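Local coordinates for protein tubulin binding cofactor C (Leishmania major, PDB 5AJ8) that probably acts as a chaperone in tubulin folding, represented here by its C-terminal domain, at residues L21-S24 / G28-I31; A48-C53 / T71-Y76; L65-C70 / D89-G94; P83-C88 / P151-L156. The protein carries 1 engineered substitution. All coordinates share one frame; numbering follows the deposited sequence. Where two conformers were deposited one is given.

Contact 1. Residues L21-S24 / G28-I31; sequences LFIS and GVFI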
loop_
_atom_site.group_PDB
_atom_site.type_symbol
_atom_site.label_atom_id
_atom_site.label_comp_id
_atom_site.label_asym_id
_atom_site.label_seq_id
_atom_site.Cartn_x
_atom_site.Cartn_y
_atom_site.Cartn_z
ATOM N N LEU A 21 -7.013 -1.024 -9.756
ATOM C CA LEU A 21 -7.311 0.365 -9.326
ATOM C C LEU A 21 -6.051 1.240 -9.312
ATOM O O LEU A 21 -4.964 0.762 -8.966
ATOM C CB LEU A 21 -7.948 0.382 -7.942
ATOM C CG LEU A 21 -9.215 -0.451 -7.757
ATOM C CD1 LEU A 21 -9.717 -0.225 -6.339
ATOM C CD2 LEU A 21 -10.281 -0.077 -8.779
ATOM N N PHE A 22 -6.214 2.505 -9.692
ATOM C CA PHE A 22 -5.122 3.469 -9.746
ATOM C C PHE A 22 -5.471 4.654 -8.839
ATOM O O PHE A 22 -6.326 5.458 -9.156
ATOM C CB PHE A 22 -4.859 3.891 -11.190
ATOM C CG PHE A 22 -4.454 2.734 -12.080
ATOM C CD1 PHE A 22 -3.202 2.168 -11.960
ATOM C CD2 PHE A 22 -5.336 2.190 -12.998
ATOM C CE1 PHE A 22 -2.821 1.102 -12.750
ATOM C CE2 PHE A 22 -4.968 1.094 -13.798
ATOM C CZ PHE A 22 -3.706 0.557 -13.676
ATOM N N ILE A 23 -4.835 4.710 -7.677
ATOM C CA ILE A 23 -5.159 5.689 -6.638
ATOM C C ILE A 23 -4.139 6.816 -6.724
ATOM O O ILE A 23 -2.950 6.595 -6.492
ATOM C CB ILE A 23 -5.152 5.007 -5.261
ATOM C CG1 ILE A 23 -6.278 3.926 -5.317
ATOM C CG2 ILE A 23 -5.310 6.016 -4.113
ATOM C CD1 ILE A 23 -6.712 3.325 -4.004
ATOM N N SER A 24 -4.581 8.010 -7.077
ATOM C CA SER A 24 -3.621 9.125 -7.236
ATOM C C SER A 24 -3.159 9.657 -5.867
ATOM O O SER A 24 -3.665 9.244 -4.821
ATOM C CB SER A 24 -4.191 10.249 -8.128
ATOM O OG SER A 24 -3.157 11.107 -8.593
ATOM N N GLY A 28 -4.797 11.522 2.107
ATOM C CA GLY A 28 -5.494 10.472 2.856
ATOM C C GLY A 28 -6.373 9.635 1.946
ATOM O O GLY A 28 -7.004 10.165 1.038
ATOM N N VAL A 29 -6.366 8.324 2.155
ATOM C CA VAL A 29 -7.245 7.428 1.429
ATOM C C VAL A 29 -7.915 6.388 2.331
ATOM O O VAL A 29 -7.378 5.964 3.380
ATOM C CB VAL A 29 -6.564 6.726 0.209
ATOM C CG1 VAL A 29 -5.992 7.751 -0.749
ATOM C CG2 VAL A 29 -5.472 5.775 0.642
ATOM N N PHE A 30 -9.109 5.997 1.896
ATOM C CA PHE A 30 -9.896 4.934 2.494
ATOM C C PHE A 30 -10.298 4.023 1.358
ATOM O O PHE A 30 -10.916 4.481 0.408
ATOM C CB PHE A 30 -11.202 5.486 3.094
ATOM C CG PHE A 30 -11.001 6.392 4.265
ATOM C CD1 PHE A 30 -10.840 7.758 4.065
ATOM C CD2 PHE A 30 -10.964 5.888 5.569
ATOM C CE1 PHE A 30 -10.655 8.612 5.140
ATOM C CE2 PHE A 30 -10.775 6.740 6.648
ATOM C CZ PHE A 30 -10.621 8.099 6.433
ATOM N N ILE A 31 -9.980 2.740 1.475
ATOM C CA ILE A 31 -10.317 1.759 0.458
ATOM C C ILE A 31 -11.158 0.662 1.124
ATOM O O ILE A 31 -10.701 -0.005 2.069
ATOM C CB ILE A 31 -9.073 1.130 -0.164
ATOM C CG1 ILE A 31 -8.209 2.198 -0.822
ATOM C CG2 ILE A 31 -9.470 0.098 -1.213
ATOM C CD1 ILE A 31 -6.799 1.758 -1.090
#
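Ile23 lays its two outer methyls against two different side chains of residues 28-31. Its CD1 meets the CD1 of Ile31 at 3.3 Å, closer than ordinary van der Waals contact, so the exact fit of these two methyls should be read with some caution. The two isoleucines reach toward each other tip to tip, each with an extended second torsion that carries its CD1 far out from its own strand. The same CD1 of Ile23 also lies 3.7 Å from CG1 of Ile31. The shorter branch, CG2, leaves Ile23 opposite the backbone N and meets CG1 of Val29 at 3.8 Å, where the two side chains cross obliquely. Strands 21-23 and 28-35 belong to the two different parallel sheets of a beta-helix, which face each other across its apolar interior, and the chain passes from one sheet to the other in a short turn. The CA atoms of Ile23 and Val29 are accordingly 8.5 Å apart, a spacing filled by side chains. All three touching residues are buried. Tyr13 of strand 11-17 leans on both Ile23 and Val29, while Ala48 of the next strand in the second sheet covers another part of Val29. Strand 21-23 lies at the edge of its own sheet, and its backbone bonds to Tyr40 and Leu42 join Ile23 to strand 38-41 and the residues just beyond it.

Contact 2. Residues A48-C53 / T71-Y76; sequences AFLSNC and TNLDMY. Engineered in segment 71-76: Met75 (natural residue Leu).
The flat carbonyl group of Cys53 is met by Thr71 in its plane and by Leu73 over one face. Thr71 N donates to Cys53 O at 3.1 Å, lying in the carbonyl plane with a C=O...N angle of 158°; the N-H itself points to the oxygen at 153°. Above the face, CD2 of Leu73 stands 3.7 Å from Cys53 O. The hydrogen bond and the methyl thus use different sides of the same group, one polar and the other apolar. The second methyl of Leu73, CD1, turns inward and serves two partners, CB of Cys53 at 4.0 Å and CD2 of Leu50 at 4.1 Å. Leu73 carries its CG beside the backbone N, and the off-rotamer chi2 of -148° then spreads the two methyls between the corner at Cys53 and the interior. Leu50 comes at it obliquely from the facing sheet. Asn52 and Asn72 both take left-handed helical backbone angles, bending the chain sharply beside the joined residues. Met75, engineered in place of Leu and modelled as selenomethionine, points into the same interior and packs on Leu67 and Val58. Strand 47-51 is bonded on its two sides to strands 28-35 and 64-68, whereas strand 73-79 lies in the opposite sheet between 56-62 and 91-95, so the contact spans the interior of the beta-helix from one sheet to the other.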
loop_
_atom_site.group_PDB
_atom_site.type_symbol
_atom_site.label_atom_id
_atom_site.label_comp_id
_atom_site.label_asym_id
_atom_site.label_seq_id
_atom_site.Cartn_x
_atom_site.Cartn_y
_atom_site.Cartn_z
ATOM N N ALA A 48 -3.478 5.778 5.024
ATOM C CA ALA A 48 -4.203 4.875 4.146
ATOM C C ALA A 48 -4.881 3.832 5.036
ATOM O O ALA A 48 -4.242 3.228 5.889
ATOM C CB ALA A 48 -3.250 4.207 3.178
ATOM N N PHE A 49 -6.182 3.671 4.857
ATOM C CA PHE A 49 -6.987 2.721 5.614
ATOM C C PHE A 49 -7.685 1.781 4.639
ATOM O O PHE A 49 -8.415 2.237 3.772
ATOM C CB PHE A 49 -7.993 3.470 6.460
ATOM C CG PHE A 49 -8.781 2.590 7.389
ATOM C CD1 PHE A 49 -8.301 2.264 8.642
ATOM C CD2 PHE A 49 -10.019 2.116 7.015
ATOM C CE1 PHE A 49 -9.044 1.466 9.503
ATOM C CE2 PHE A 49 -10.764 1.323 7.867
ATOM C CZ PHE A 49 -10.276 0.990 9.106
ATOM N N LEU A 50 -7.397 0.481 4.732
ATOM C CA LEU A 50 -8.094 -0.534 3.941
ATOM C C LEU A 50 -9.009 -1.365 4.865
ATOM O O LEU A 50 -8.586 -1.784 5.943
ATOM C CB LEU A 50 -7.110 -1.451 3.230
ATOM C CG LEU A 50 -6.225 -0.846 2.127
ATOM C CD1 LEU A 50 -5.004 -0.130 2.695
ATOM C CD2 LEU A 50 -5.777 -1.934 1.167
ATOM N N SER A 51 -10.246 -1.595 4.428
ATOM C CA SER A 51 -11.159 -2.435 5.174
ATOM C C SER A 51 -11.933 -3.399 4.277
ATOM O O SER A 51 -12.322 -3.070 3.163
ATOM C CB SER A 51 -12.146 -1.576 5.973
ATOM O OG SER A 51 -12.801 -0.685 5.096
ATOM N N ASN A 52 -12.138 -4.588 4.784
ATOM C CA ASN A 52 -12.928 -5.589 4.092
ATOM C C ASN A 52 -12.449 -5.866 2.667
ATOM O O ASN A 52 -13.243 -6.002 1.759
ATOM C CB ASN A 52 -14.394 -5.171 4.105
ATOM C CG ASN A 52 -14.906 -4.909 5.514
ATOM O OD1 ASN A 52 -15.503 -3.866 5.790
ATOM N ND2 ASN A 52 -14.664 -5.847 6.413
ATOM N N CYS A 53 -11.135 -5.921 2.489
ATOM C CA CYS A 53 -10.566 -6.275 1.209
ATOM C C CYS A 53 -10.067 -7.703 1.272
ATOM O O CYS A 53 -9.547 -8.128 2.302
ATOM C CB CYS A 53 -9.410 -5.336 0.845
ATOM S SG CYS A 53 -9.912 -3.638 0.533
ATOM N N THR A 71 -8.272 -10.220 4.248
ATOM C CA THR A 71 -7.737 -11.572 4.137
ATOM C C THR A 71 -7.013 -11.749 2.799
ATOM O O THR A 71 -7.482 -11.253 1.777
ATOM C CB THR A 71 -8.864 -12.604 4.343
ATOM O OG1 THR A 71 -8.424 -13.918 3.967
ATOM C CG2 THR A 71 -10.072 -12.227 3.536
ATOM N N ASN A 72 -5.842 -12.403 2.815
ATOM C CA ASN A 72 -5.086 -12.711 1.587
ATOM C C ASN A 72 -4.739 -11.465 0.766
ATOM O O ASN A 72 -5.014 -11.391 -0.429
ATOM C CB ASN A 72 -5.823 -13.739 0.704
ATOM C CG ASN A 72 -5.874 -15.118 1.332
ATOM O OD1 ASN A 72 -4.977 -15.934 1.163
ATOM N ND2 ASN A 72 -6.935 -15.390 2.024
ATOM N N LEU A 73 -4.162 -10.473 1.436
ATOM C CA LEU A 73 -3.624 -9.265 0.788
ATOM C C LEU A 73 -2.110 -9.379 0.736
ATOM O O LEU A 73 -1.480 -9.731 1.735
ATOM C CB LEU A 73 -3.993 -8.005 1.565
ATOM C CG LEU A 73 -5.441 -7.511 1.665
ATOM C CD1 LEU A 73 -5.591 -6.015 1.758
ATOM C CD2 LEU A 73 -6.299 -8.048 0.544
ATOM N N ASP A 74 -1.529 -9.157 -0.447
ATOM C CA ASP A 74 -0.078 -8.988 -0.547
ATOM C C ASP A 74 0.155 -7.485 -0.547
ATOM O O ASP A 74 -0.308 -6.783 -1.460
ATOM C CB ASP A 74 0.515 -9.653 -1.786
ATOM C CG ASP A 74 0.532 -11.186 -1.703
ATOM O OD1 ASP A 74 0.326 -11.754 -0.609
ATOM O OD2 ASP A 74 0.711 -11.826 -2.777
HETATM N N MSE A 75 0.812 -6.985 0.498
HETATM C CA MSE A 75 0.972 -5.531 0.729
HETATM C C MSE A 75 2.398 -5.116 0.442
HETATM O O MSE A 75 3.315 -5.506 1.178
HETATM C CB MSE A 75 0.653 -5.206 2.205
HETATM C CG MSE A 75 -0.747 -5.496 2.729
HETATM SE SE MSE A 75 -2.137 -4.623 1.668
HETATM C CE MSE A 75 -1.427 -2.800 1.944
ATOM N N TYR A 76 2.611 -4.303 -0.601
ATOM C CA TYR A 76 3.926 -3.768 -0.951
ATOM C C TYR A 76 4.010 -2.313 -0.502
ATOM O O TYR A 76 3.425 -1.409 -1.116
ATOM C CB TYR A 76 4.184 -3.910 -2.457
ATOM C CG TYR A 76 4.202 -5.364 -2.923
ATOM C CD1 TYR A 76 3.030 -6.024 -3.288
ATOM C CD2 TYR A 76 5.379 -6.070 -2.962
ATOM C CE1 TYR A 76 3.051 -7.360 -3.714
ATOM C CE2 TYR A 76 5.420 -7.385 -3.376
ATOM C CZ TYR A 76 4.256 -8.028 -3.748
ATOM O OH TYR A 76 4.335 -9.354 -4.138
#

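Contact 3. Residues L65-C70 / D89-G94; sequences LRLKGC and DAMRFG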
loop_
_atom_site.group_PDB
_atom_site.type_symbol
_atom_site.label_atom_id
_atom_site.label_comp_id
_atom_site.label_asym_id
_atom_site.label_seq_id
_atom_site.Cartn_x
_atom_site.Cartn_y
_atom_site.Cartn_z
ATOM N N LEU A 65 -0.453 3.340 7.873
ATOM C CA LEU A 65 -1.182 2.305 7.168
ATOM C C LEU A 65 -1.974 1.480 8.174
ATOM O O LEU A 65 -1.414 0.978 9.137
ATOM C CB LEU A 65 -0.252 1.391 6.373
ATOM C CG LEU A 65 -0.891 0.234 5.588
ATOM C CD1 LEU A 65 -1.948 0.714 4.620
ATOM C CD2 LEU A 65 0.154 -0.576 4.828
ATOM N N ARG A 66 -3.280 1.390 7.973
ATOM C CA ARG A 66 -4.107 0.535 8.821
ATOM C C ARG A 66 -5.029 -0.357 7.996
ATOM O O ARG A 66 -5.686 0.092 7.064
ATOM C CB ARG A 66 -4.905 1.363 9.825
ATOM C CG ARG A 66 -5.763 0.499 10.748
ATOM C CD ARG A 66 -5.933 1.113 12.127
ATOM N NE ARG A 66 -6.704 0.266 13.052
ATOM C CZ ARG A 66 -6.791 0.487 14.365
ATOM N NH1 ARG A 66 -6.135 1.502 14.936
ATOM N NH2 ARG A 66 -7.541 -0.288 15.119
ATOM N N LEU A 67 -5.084 -1.620 8.361
ATOM C CA LEU A 67 -5.953 -2.583 7.682
ATOM C C LEU A 67 -6.896 -3.275 8.678
ATOM O O LEU A 67 -6.480 -3.689 9.758
ATOM C CB LEU A 67 -5.135 -3.618 6.923
ATOM C CG LEU A 67 -4.299 -3.067 5.762
ATOM C CD1 LEU A 67 -2.844 -2.995 6.163
ATOM C CD2 LEU A 67 -4.437 -3.951 4.544
ATOM N N LYS A 68 -8.161 -3.399 8.298
ATOM C CA LYS A 68 -9.163 -4.014 9.159
ATOM C C LYS A 68 -10.020 -4.982 8.347
ATOM O O LYS A 68 -10.529 -4.629 7.302
ATOM C CB LYS A 68 -10.063 -2.966 9.808
ATOM C CG LYS A 68 -11.143 -3.577 10.680
ATOM C CD LYS A 68 -11.864 -2.552 11.533
ATOM C CE LYS A 68 -12.839 -3.246 12.470
ATOM N NZ LYS A 68 -13.648 -2.245 13.216
ATOM N N GLY A 69 -10.186 -6.190 8.853
ATOM C CA GLY A 69 -11.078 -7.166 8.237
ATOM C C GLY A 69 -10.634 -7.610 6.860
ATOM O O GLY A 69 -11.478 -7.917 6.028
ATOM N N CYS A 70 -9.325 -7.671 6.630
ATOM C CA CYS A 70 -8.774 -8.074 5.331
ATOM C C CYS A 70 -8.173 -9.504 5.361
ATOM O O CYS A 70 -7.632 -9.920 6.358
ATOM C CB CYS A 70 -7.703 -7.072 4.889
ATOM S SG CYS A 70 -8.301 -5.367 4.627
ATOM N N ASP A 89 -5.908 -11.692 8.205
ATOM C CA ASP A 89 -5.231 -12.996 8.158
ATOM C C ASP A 89 -4.695 -13.219 6.767
ATOM O O ASP A 89 -5.233 -12.679 5.824
ATOM C CB ASP A 89 -6.196 -14.135 8.539
ATOM C CG ASP A 89 -5.471 -15.484 8.797
ATOM O OD1 ASP A 89 -4.466 -15.559 9.545
ATOM O OD2 ASP A 89 -5.938 -16.500 8.246
ATOM N N ALA A 90 -3.642 -14.022 6.673
ATOM C CA ALA A 90 -2.979 -14.372 5.423
ATOM C C ALA A 90 -2.490 -13.094 4.757
ATOM O O ALA A 90 -2.678 -12.884 3.551
ATOM C CB ALA A 90 -3.906 -15.192 4.509
HETATM N N MSE A 91 -1.859 -12.252 5.565
HETATM C CA MSE A 91 -1.296 -10.985 5.096
HETATM C C MSE A 91 0.164 -11.234 4.829
HETATM O O MSE A 91 0.857 -11.873 5.638
HETATM C CB MSE A 91 -1.469 -9.871 6.105
HETATM C CG MSE A 91 -2.888 -9.675 6.651
HETATM SE SE MSE A 91 -4.145 -9.226 5.234
HETATM C CE MSE A 91 -3.580 -7.361 5.025
ATOM N N ARG A 92 0.651 -10.771 3.681
ATOM C CA ARG A 92 2.074 -10.878 3.377
ATOM C C ARG A 92 2.614 -9.505 2.960
ATOM O O ARG A 92 1.997 -8.813 2.130
ATOM C CB ARG A 92 2.309 -11.886 2.249
ATOM C CG ARG A 92 1.668 -13.243 2.523
ATOM C CD ARG A 92 2.182 -14.318 1.574
ATOM N NE ARG A 92 1.914 -13.956 0.186
ATOM C CZ ARG A 92 2.336 -14.646 -0.860
ATOM N NH1 ARG A 92 3.075 -15.726 -0.690
ATOM N NH2 ARG A 92 2.009 -14.266 -2.099
ATOM N N PHE A 93 3.757 -9.141 3.508
ATOM C CA PHE A 93 4.342 -7.805 3.319
ATOM C C PHE A 93 5.651 -7.788 2.569
ATOM O O PHE A 93 6.556 -8.566 2.825
ATOM C CB PHE A 93 4.530 -7.101 4.663
ATOM C CG PHE A 93 3.240 -6.661 5.283
ATOM C CD1 PHE A 93 2.442 -7.558 5.938
ATOM C CD2 PHE A 93 2.834 -5.339 5.191
ATOM C CE1 PHE A 93 1.253 -7.156 6.507
ATOM C CE2 PHE A 93 1.641 -4.924 5.730
ATOM C CZ PHE A 93 0.842 -5.835 6.390
ATOM N N GLY A 94 5.729 -6.848 1.647
ATOM C CA GLY A 94 6.897 -6.624 0.826
ATOM C C GLY A 94 7.135 -5.129 0.686
ATOM O O GLY A 94 6.368 -4.308 1.222
#
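Met91, modelled as selenomethionine, crosses the interior to reach Leu67 and the corner at Cys70. Its CB points toward residues 65-70, and CG, set beside the backbone N (chi1 -51°), carries the chain onward without touching them. SE is the first atom to make contact: it sits over one face of the Cys70 carbonyl, 3.7 Å from O and 4.0 Å from C. The chain is bent about CB-CG and again about CG-SE (chi3 -76°), which swings CE off the carbonyl and into the apolar centre. There CE meets CD2 of Leu67 at 3.5 Å and CB of Cys70 at 4.1 Å, so this one methyl closes the space between a strand residue and a corner residue. The carbonyl under SE is also an acceptor. Cys70 O takes a bond from Asp89 N at 3.1 Å, the nitrogen lying nearly along the C=O axis, with an N-H...O angle of 150°. The two corners are thereby tied by backbone while the side chains fill the space behind them. Gly69 and Ala90, each next to a bonded residue, have left-handed helical backbone angles that produce the turns. The carboxylate of Asp89 leads away from this contact to His152, and outside the core Arg92 forms a salt bridge with Asp74. Successive corners stacked by backbone bonds, with apolar side chains piled inward from facing parallel sheets, belong to the parallel beta-helix of the C-CAP/cofactor C-like domain, right-handed in this family.

Contact 4. Residues P83-C88 / P151-L156; sequences PIIEEC and PHWCVL
At one end of the beta-helix, where strand 153-155 finishes one parallel sheet, the chain returns after a long excursion to cover the corner at Cys88 and the strand residue Ile85. Cys88 O lies over one face of the His152 imidazole, 3.4 Å from CG and 3.5 Å from ND1. Pro151 covers the other face, its CG 4.1 Å above the plane over the ring centre, so the imidazole is held between a carbonyl oxygen and a proline ring. Its ND1 is hydrogen-bonded to OD1 of Asp89, and the ring of Trp144 meets it at about a right angle. Deeper in, CD1 of Ile85 touches CD1 of Trp153 at 4.0 Å in an oblique approach. The CG1 branch of Ile85 (chi1 61°) and the indole of Trp153 (chi1 71°) each stand between backbone N and carbonyl carbon, and from there the two side chains cross roughly perpendicular to each other. Asp141 of strand 140-141 packs beside Ile85, His152 and Trp153. Where earlier turns join corners by a backbone hydrogen bond, here an imidazole face meets the carbonyl; with the Asp89 carboxylate at ND1, this electron-rich setting would probably raise the histidine's affinity for a second proton.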
loop_
_atom_site.group_PDB
_atom_site.type_symbol
_atom_site.label_atom_id
_atom_site.label_comp_id
_atom_site.label_asym_id
_atom_site.label_seq_id
_atom_site.Cartn_x
_atom_site.Cartn_y
_atom_site.Cartn_z
ATOM N N PRO A 83 2.894 -0.470 10.048
ATOM C CA PRO A 83 1.510 -0.810 9.689
ATOM C C PRO A 83 0.779 -1.520 10.815
ATOM O O PRO A 83 1.398 -2.310 11.551
ATOM C CB PRO A 83 1.685 -1.734 8.476
ATOM C CG PRO A 83 2.990 -1.310 7.868
ATOM C CD PRO A 83 3.855 -0.940 9.036
ATOM N N ILE A 84 -0.500 -1.197 10.993
ATOM C CA ILE A 84 -1.354 -1.823 12.007
ATOM C C ILE A 84 -2.378 -2.707 11.295
ATOM O O ILE A 84 -3.035 -2.257 10.353
ATOM C CB ILE A 84 -2.097 -0.763 12.866
ATOM C CG1 ILE A 84 -1.096 0.100 13.648
ATOM C CG2 ILE A 84 -3.044 -1.432 13.845
ATOM C CD1 ILE A 84 -1.702 1.256 14.425
ATOM N N ILE A 85 -2.548 -3.939 11.761
ATOM C CA ILE A 85 -3.653 -4.766 11.285
ATOM C C ILE A 85 -4.590 -5.150 12.419
ATOM O O ILE A 85 -4.214 -5.129 13.593
ATOM C CB ILE A 85 -3.175 -6.026 10.544
ATOM C CG1 ILE A 85 -2.332 -6.936 11.435
ATOM C CG2 ILE A 85 -2.384 -5.634 9.315
ATOM C CD1 ILE A 85 -2.008 -8.273 10.792
ATOM N N GLU A 86 -5.820 -5.471 12.040
ATOM C CA GLU A 86 -6.882 -5.797 12.972
ATOM C C GLU A 86 -7.900 -6.709 12.294
ATOM O O GLU A 86 -8.459 -6.345 11.260
ATOM C CB GLU A 86 -7.591 -4.526 13.432
ATOM C CG GLU A 86 -8.642 -4.776 14.491
ATOM C CD GLU A 86 -9.457 -3.548 14.862
ATOM O OE1 GLU A 86 -9.233 -2.451 14.285
ATOM O OE2 GLU A 86 -10.329 -3.692 15.757
ATOM N N GLU A 87 -8.144 -7.885 12.873
ATOM C CA GLU A 87 -9.025 -8.878 12.249
ATOM C C GLU A 87 -8.595 -9.168 10.788
ATOM O O GLU A 87 -9.422 -9.173 9.877
ATOM C CB GLU A 87 -10.487 -8.415 12.345
ATOM C CG GLU A 87 -11.057 -8.574 13.759
ATOM C CD GLU A 87 -12.261 -7.682 14.065
ATOM O OE1 GLU A 87 -12.850 -7.069 13.149
ATOM O OE2 GLU A 87 -12.615 -7.569 15.257
ATOM N N CYS A 88 -7.286 -9.363 10.588
ATOM C CA CYS A 88 -6.718 -9.691 9.282
ATOM C C CYS A 88 -6.053 -11.048 9.351
ATOM O O CYS A 88 -5.664 -11.510 10.423
ATOM C CB CYS A 88 -5.713 -8.638 8.826
ATOM S SG CYS A 88 -6.402 -7.009 8.504
ATOM N N PRO A 151 0.410 -15.349 13.787
ATOM C CA PRO A 151 0.365 -16.165 12.589
ATOM C C PRO A 151 -0.336 -15.463 11.429
ATOM O O PRO A 151 -0.494 -16.079 10.379
ATOM C CB PRO A 151 -0.501 -17.348 13.022
ATOM C CG PRO A 151 -1.479 -16.720 13.933
ATOM C CD PRO A 151 -0.740 -15.633 14.659
ATOM N N HIS A 152 -0.806 -14.233 11.638
ATOM C CA HIS A 152 -1.688 -13.550 10.656
ATOM C C HIS A 152 -0.999 -12.762 9.560
ATOM O O HIS A 152 -1.671 -12.316 8.610
ATOM C CB HIS A 152 -2.601 -12.573 11.376
ATOM C CG HIS A 152 -3.516 -13.232 12.345
ATOM N ND1 HIS A 152 -4.261 -14.348 12.016
ATOM C CD2 HIS A 152 -3.831 -12.928 13.625
ATOM C CE1 HIS A 152 -4.987 -14.705 13.063
ATOM N NE2 HIS A 152 -4.745 -13.857 14.048
ATOM N N TRP A 153 0.316 -12.567 9.722
ATOM C CA TRP A 153 1.134 -11.884 8.741
ATOM C C TRP A 153 2.549 -12.459 8.654
ATOM O O TRP A 153 3.032 -13.110 9.562
ATOM C CB TRP A 153 1.182 -10.386 9.052
ATOM C CG TRP A 153 1.974 -10.040 10.266
ATOM C CD1 TRP A 153 1.527 -9.974 11.539
ATOM C CD2 TRP A 153 3.366 -9.732 10.312
ATOM N NE1 TRP A 153 2.551 -9.647 12.398
ATOM C CE2 TRP A 153 3.694 -9.484 11.666
ATOM C CE3 TRP A 153 4.371 -9.637 9.341
ATOM C CZ2 TRP A 153 4.977 -9.146 12.076
ATOM C CZ3 TRP A 153 5.650 -9.270 9.745
ATOM C CH2 TRP A 153 5.941 -9.028 11.103
ATOM N N CYS A 154 3.199 -12.227 7.521
ATOM C CA CYS A 154 4.586 -12.587 7.334
ATOM C C CYS A 154 5.191 -11.665 6.286
ATOM O O CYS A 154 4.486 -10.830 5.704
ATOM C CB CYS A 154 4.720 -14.063 6.932
ATOM S SG CYS A 154 4.057 -14.468 5.309
ATOM N N VAL A 155 6.486 -11.849 6.032
ATOM C CA VAL A 155 7.240 -11.087 5.047
ATOM C C VAL A 155 7.446 -11.957 3.809
ATOM O O VAL A 155 7.848 -13.100 3.906
ATOM C CB VAL A 155 8.584 -10.621 5.648
ATOM C CG1 VAL A 155 9.409 -9.835 4.630
ATOM C CG2 VAL A 155 8.313 -9.774 6.888
ATOM N N LEU A 156 7.111 -11.417 2.648
ATOM C CA LEU A 156 7.281 -12.095 1.379
ATOM C C LEU A 156 8.724 -12.433 1.147
ATOM O O LEU A 156 9.612 -11.630 1.450
ATOM C CB LEU A 156 6.847 -11.181 0.227
ATOM C CG LEU A 156 5.343 -10.965 0.069
ATOM C CD1 LEU A 156 5.048 -9.730 -0.745
ATOM C CD2 LEU A 156 4.701 -12.181 -0.582
#

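In the fold
The contacts follow the beta-helix axis, each joining a strand of one sheet to a strand of the facing one. Contacts 2, 3 and 4 are stacked closely, with centres 5 Å apart from 2 to 3 and again from 3 to 4. Probable backbone bonds link them: Met75 N to Arg92 O at 2.7 Å, and Phe93 N to Cys154 O at 2.9 Å. Contact 1 lies farther off, its centre 12 Å from that of contact 2 and 20 Å from that of contact 4; contacts 1 and 4 lie on opposite sides of the chain's centre. Ile31 N still reaches Phe49 O at 2.8 Å, so contact 1 adjoins contact 2 through a shared sheet.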